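Local coordinates for mannan endo-1,4-beta-mannosidase (Mytilus edulis, PDB 2C0H), which hydrolyses internal beta-1,4-mannosidic linkages in the backbones of mannans, galactomannans and glucomannans, at residues Met228-Asp233 / His238-Asp243; Pro177-Arg182 / Tyr196-Ile201. The protein carries 3 engineered substitutions. One frame throughout, in Å; residues are numbered along the deposited sequence.

Contact 1 (Met228-Asp233 / His238-Asp243); sequences MKADTD and HNLYSD. With SO4 (sulfate ion), chain B.
Asp233 reaches the backbone of Asn239, whose N gives a nearly straight hydrogen bond (166°) to Asp233 OD1 at 2.8 Å, from above the carboxylate plane. With CG anti to its carbonyl carbon (chi1 -69°), the Asp233 side chain crosses that of Asn239 at about a right angle. A water joins their other ends, donating to Asp233 OD2 and accepting from Asn239 ND2. The Asn239 amide lies alongside the Asp231 carboxylate, pointing the same way, and its OD1 comes 3.5 Å from Asp231 CA. Turned anti to the backbone N (chi1 -172°), CG lets OD1 accept from Tyr241 N at 3.0 Å, forming an Asx turn; with the water on ND2, both ends of the amide are held. Leu240 N donates to Ala230 O at 3.0 Å, while Leu240 CD1 packs on Ala230 CB at 3.9 Å. Asp231 OD2 approaches Tyr241 CD2 at 3.6 Å; the hydroxyl of that ring bonds Glu165. Asp243 N hydrogen-bonds a sulfate probably from the crystallisation liquor. The Asx turn overlaps a type I beta turn, Asn239 to Ser242, in the loop between TIM-barrel strand 221-225 and helix 243-250, where Ala230 lies close to Trp226, a probable substrate-binding residue.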
# COMPACT_ATOMS: atom_id res chain seq x y z
N MET A 228 5.83 -12.57 -0.88
CA MET A 228 4.89 -13.39 -1.63
C MET A 228 4.38 -14.64 -0.89
O MET A 228 3.30 -15.13 -1.23
CB MET A 228 5.52 -13.79 -2.96
CG MET A 228 4.61 -14.45 -3.96
SD MET A 228 3.21 -13.46 -4.50
CE MET A 228 4.05 -12.09 -5.22
N LYS A 229 5.12 -15.16 0.08
CA LYS A 229 4.66 -16.31 0.88
C LYS A 229 3.32 -16.10 1.58
O LYS A 229 2.69 -17.09 1.95
CB LYS A 229 5.72 -16.71 1.92
CG LYS A 229 6.91 -17.39 1.30
CD LYS A 229 7.95 -17.77 2.32
CE LYS A 229 9.06 -18.58 1.66
NZ LYS A 229 10.14 -18.92 2.64
N ALA A 230 2.90 -14.86 1.75
CA ALA A 230 1.61 -14.53 2.36
C ALA A 230 0.57 -14.04 1.34
O ALA A 230 -0.53 -13.62 1.72
CB ALA A 230 1.82 -13.51 3.46
N ASP A 231 0.91 -14.08 0.05
CA ASP A 231 0.10 -13.41 -1.00
C ASP A 231 -0.19 -14.28 -2.23
O ASP A 231 -0.58 -13.76 -3.27
CB ASP A 231 0.78 -12.08 -1.43
CG ASP A 231 -0.23 -10.98 -1.80
OD1 ASP A 231 -1.00 -11.15 -2.77
OD2 ASP A 231 -0.24 -9.91 -1.14
N THR A 232 -0.03 -15.60 -2.11
CA THR A 232 -0.37 -16.54 -3.19
C THR A 232 -0.77 -17.91 -2.64
O THR A 232 -0.23 -18.36 -1.63
CB THR A 232 0.78 -16.72 -4.23
OG1 THR A 232 0.35 -17.59 -5.29
CG2 THR A 232 2.04 -17.31 -3.60
N ASP A 233 -1.72 -18.56 -3.32
CA ASP A 233 -2.09 -19.93 -3.00
C ASP A 233 -1.30 -20.95 -3.84
O ASP A 233 -1.49 -22.15 -3.68
CB ASP A 233 -3.60 -20.12 -3.20
CG ASP A 233 -4.44 -19.37 -2.17
OD1 ASP A 233 -4.06 -19.33 -0.98
OD2 ASP A 233 -5.51 -18.83 -2.55
N HIS A 238 -0.02 -19.75 1.11
CA HIS A 238 -1.42 -19.34 1.23
C HIS A 238 -1.56 -17.83 1.09
O HIS A 238 -0.71 -17.07 1.56
CB HIS A 238 -2.00 -19.78 2.57
CG HIS A 238 -2.10 -21.27 2.73
ND1 HIS A 238 -2.90 -22.05 1.92
CD2 HIS A 238 -1.51 -22.12 3.60
CE1 HIS A 238 -2.80 -23.31 2.29
NE2 HIS A 238 -1.96 -23.38 3.31
N ASN A 239 -2.62 -17.39 0.42
CA ASN A 239 -2.91 -15.96 0.26
C ASN A 239 -3.82 -15.46 1.38
O ASN A 239 -5.00 -15.74 1.38
CB ASN A 239 -3.55 -15.69 -1.11
CG ASN A 239 -3.71 -14.20 -1.44
OD1 ASN A 239 -3.36 -13.30 -0.67
ND2 ASN A 239 -4.27 -13.93 -2.62
N LEU A 240 -3.26 -14.69 2.31
CA LEU A 240 -4.03 -14.06 3.40
C LEU A 240 -5.04 -13.01 2.94
O LEU A 240 -5.93 -12.65 3.72
CB LEU A 240 -3.09 -13.37 4.39
CG LEU A 240 -2.10 -14.21 5.20
CD1 LEU A 240 -1.15 -13.31 5.98
CD2 LEU A 240 -2.85 -15.12 6.14
N TYR A 241 -4.89 -12.48 1.72
CA TYR A 241 -5.66 -11.31 1.28
C TYR A 241 -6.66 -11.59 0.17
O TYR A 241 -7.19 -10.65 -0.40
CB TYR A 241 -4.69 -10.19 0.87
CG TYR A 241 -3.68 -9.95 1.95
CD1 TYR A 241 -4.05 -9.41 3.17
CD2 TYR A 241 -2.34 -10.30 1.77
CE1 TYR A 241 -3.12 -9.22 4.18
CE2 TYR A 241 -1.42 -10.10 2.76
CZ TYR A 241 -1.80 -9.56 3.96
OH TYR A 241 -0.87 -9.36 4.96
N SER A 242 -6.93 -12.87 -0.10
CA SER A 242 -7.92 -13.24 -1.12
C SER A 242 -9.30 -12.86 -0.60
O SER A 242 -9.48 -12.73 0.59
CB SER A 242 -7.87 -14.74 -1.43
OG SER A 242 -8.36 -15.54 -0.35
N ASP A 243 -10.25 -12.71 -1.51
CA ASP A 243 -11.64 -12.40 -1.13
C ASP A 243 -12.14 -13.43 -0.12
O ASP A 243 -12.74 -13.07 0.91
CB ASP A 243 -12.57 -12.41 -2.36
CG ASP A 243 -12.27 -11.29 -3.35
OD1 ASP A 243 -11.37 -10.46 -3.10
OD2 ASP A 243 -12.94 -11.25 -4.40
S SO4 B . -10.68 -15.31 -4.34
O1 SO4 B . -10.10 -13.97 -4.21
O2 SO4 B . -11.25 -15.71 -3.05
O3 SO4 B . -9.68 -16.31 -4.71
O4 SO4 B . -11.74 -15.29 -5.35
O HOH W 1 -5.13 -16.34 -4.25

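Contact 2 (Pro177-Arg182 / Tyr196-Ile201); sequences PCFDTR and YSAQEI
The backbones of Phe179 and Ala198 approach to 5.3 Å between their CA atoms, where a 3-10 turn (177-179) meets the first turn of helix 198-215. Ala198 directs its CB toward the loop, and this methyl sits 3.8 Å from Phe179 O and 4.1 Å from Thr181 CG2. The ring of Phe179 meets Gln199, whose CB stands over its centre in a CH-pi contact, 4.1 Å from the centroid and 5° off the normal. Cys178 SG covers the opposite face, offset toward the rim, so the ring is held between a sulfur and an aliphatic chain. Beyond CB, Gln199 bends at chi2 (-92°), and its amide, steeply inclined to the ring at 75°, turns away to bond Ala249 O. With Thr181 OG1 between the backbone N and the carbonyl carbon, CG2 is the branch that faces Ala198, while OG1 bonds with Glu172 N and Lys169 O. Each segment is also braced internally: Asp180 OD2 accepts from Arg182 N in an Asx turn, and Ser197 OG accepts from Glu200 N while Glu200 OE1 accepts from Ser197 N. This reciprocal pair is a capping box, here opening a barrel helix against the long loop that follows strand 155-162.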
# COMPACT_ATOMS: atom_id res chain seq x y z
N PRO A 177 -7.53 -23.60 5.80
CA PRO A 177 -6.21 -23.50 5.18
C PRO A 177 -5.61 -22.10 5.09
O PRO A 177 -4.42 -21.94 5.32
CB PRO A 177 -6.44 -24.07 3.78
CG PRO A 177 -7.55 -25.01 3.93
CD PRO A 177 -8.46 -24.38 4.96
N CYS A 178 -6.43 -21.09 4.78
CA CYS A 178 -5.89 -19.74 4.58
C CYS A 178 -5.44 -19.07 5.89
O CYS A 178 -4.69 -18.09 5.84
CB CYS A 178 -6.87 -18.84 3.82
SG CYS A 178 -8.49 -18.64 4.59
N PHE A 179 -5.88 -19.59 7.04
CA PHE A 179 -5.39 -19.09 8.34
C PHE A 179 -4.20 -19.88 8.89
O PHE A 179 -3.65 -19.51 9.93
CB PHE A 179 -6.50 -19.10 9.40
CG PHE A 179 -7.71 -18.27 9.05
CD1 PHE A 179 -7.61 -17.13 8.27
CD2 PHE A 179 -8.95 -18.63 9.54
CE1 PHE A 179 -8.73 -16.38 7.96
CE2 PHE A 179 -10.08 -17.88 9.25
CZ PHE A 179 -9.97 -16.76 8.46
N ASP A 180 -3.79 -20.94 8.20
CA ASP A 180 -2.68 -21.78 8.62
C ASP A 180 -1.38 -21.04 8.30
O ASP A 180 -1.20 -20.59 7.17
CB ASP A 180 -2.75 -23.13 7.88
CG ASP A 180 -1.81 -24.18 8.46
OD1 ASP A 180 -2.30 -25.18 9.04
OD2 ASP A 180 -0.58 -24.04 8.30
N THR A 181 -0.49 -20.89 9.28
CA THR A 181 0.76 -20.16 9.05
C THR A 181 2.01 -21.03 9.20
O THR A 181 3.10 -20.51 9.41
CB THR A 181 0.87 -18.91 9.97
OG1 THR A 181 0.84 -19.32 11.34
CG2 THR A 181 -0.28 -17.94 9.72
N ARG A 182 1.85 -22.35 9.08
CA ARG A 182 3.01 -23.27 9.20
C ARG A 182 4.04 -23.00 8.11
O ARG A 182 5.24 -23.14 8.35
CB ARG A 182 2.58 -24.74 9.19
CG ARG A 182 1.94 -25.18 10.48
CD ARG A 182 1.56 -26.64 10.48
NE ARG A 182 0.47 -26.92 9.54
CZ ARG A 182 0.61 -27.51 8.35
NH1 ARG A 182 1.80 -27.91 7.90
NH2 ARG A 182 -0.47 -27.71 7.60
N TYR A 196 -0.43 -11.10 16.51
CA TYR A 196 -1.78 -11.22 15.93
C TYR A 196 -1.92 -12.49 15.11
O TYR A 196 -1.01 -12.90 14.40
CB TYR A 196 -2.11 -10.00 15.06
CG TYR A 196 -1.85 -8.70 15.78
CD1 TYR A 196 -2.46 -8.41 17.00
CD2 TYR A 196 -0.96 -7.77 15.28
CE1 TYR A 196 -2.21 -7.24 17.68
CE2 TYR A 196 -0.70 -6.59 15.96
CZ TYR A 196 -1.33 -6.32 17.16
OH TYR A 196 -1.06 -5.16 17.84
N SER A 197 -3.09 -13.13 15.21
CA SER A 197 -3.36 -14.28 14.37
C SER A 197 -3.66 -13.84 12.94
O SER A 197 -4.00 -12.69 12.70
CB SER A 197 -4.55 -15.06 14.91
OG SER A 197 -5.73 -14.29 14.88
N ALA A 198 -3.55 -14.77 12.00
CA ALA A 198 -3.94 -14.51 10.62
C ALA A 198 -5.38 -14.02 10.53
O ALA A 198 -5.68 -13.10 9.78
CB ALA A 198 -3.76 -15.74 9.76
N GLN A 199 -6.28 -14.61 11.32
CA GLN A 199 -7.67 -14.16 11.33
C GLN A 199 -7.85 -12.70 11.83
O GLN A 199 -8.68 -11.95 11.31
CB GLN A 199 -8.54 -15.13 12.13
CG GLN A 199 -10.04 -14.77 12.09
CD GLN A 199 -10.49 -13.87 13.23
OE1 GLN A 199 -9.95 -13.92 14.34
NE2 GLN A 199 -11.52 -13.05 12.97
N GLU A 200 -7.08 -12.29 12.83
CA GLU A 200 -7.16 -10.90 13.33
C GLU A 200 -6.73 -9.88 12.27
O GLU A 200 -7.38 -8.84 12.07
CB GLU A 200 -6.32 -10.74 14.60
CG GLU A 200 -7.00 -11.30 15.83
CD GLU A 200 -6.12 -11.24 17.07
OE1 GLU A 200 -4.93 -11.66 16.98
OE2 GLU A 200 -6.61 -10.81 18.14
N ILE A 201 -5.64 -10.18 11.57
CA ILE A 201 -5.17 -9.32 10.50
C ILE A 201 -6.21 -9.25 9.38
O ILE A 201 -6.51 -8.18 8.86
CB ILE A 201 -3.82 -9.80 9.97
CG1 ILE A 201 -2.75 -9.54 11.03
CG2 ILE A 201 -3.49 -9.14 8.63
CD1 ILE A 201 -1.45 -10.26 10.81

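Both contacts belong to loops that follow neighbouring parallel strands of the barrel, 155-162 for contact 2 and 221-225 for contact 1, and each ends where a helix begins. Contact 1 is the more buried and the more polar, a loop folded on itself near Trp226, a probable substrate-binding residue, and the probable proton donor Glu163; contact 2 lies farther from the chain centre, is smaller, and joins its segments by van der Waals and CH-pi packing, with its hydrogen bonds within each segment or directed outside. They abut: Leu240 CD2 lies 3.8 Å from Ala198 CB and 3.5 Å from Cys178 O. Helix 243-250, entered from contact 1, also packs on Cys178 and Phe179 of contact 2.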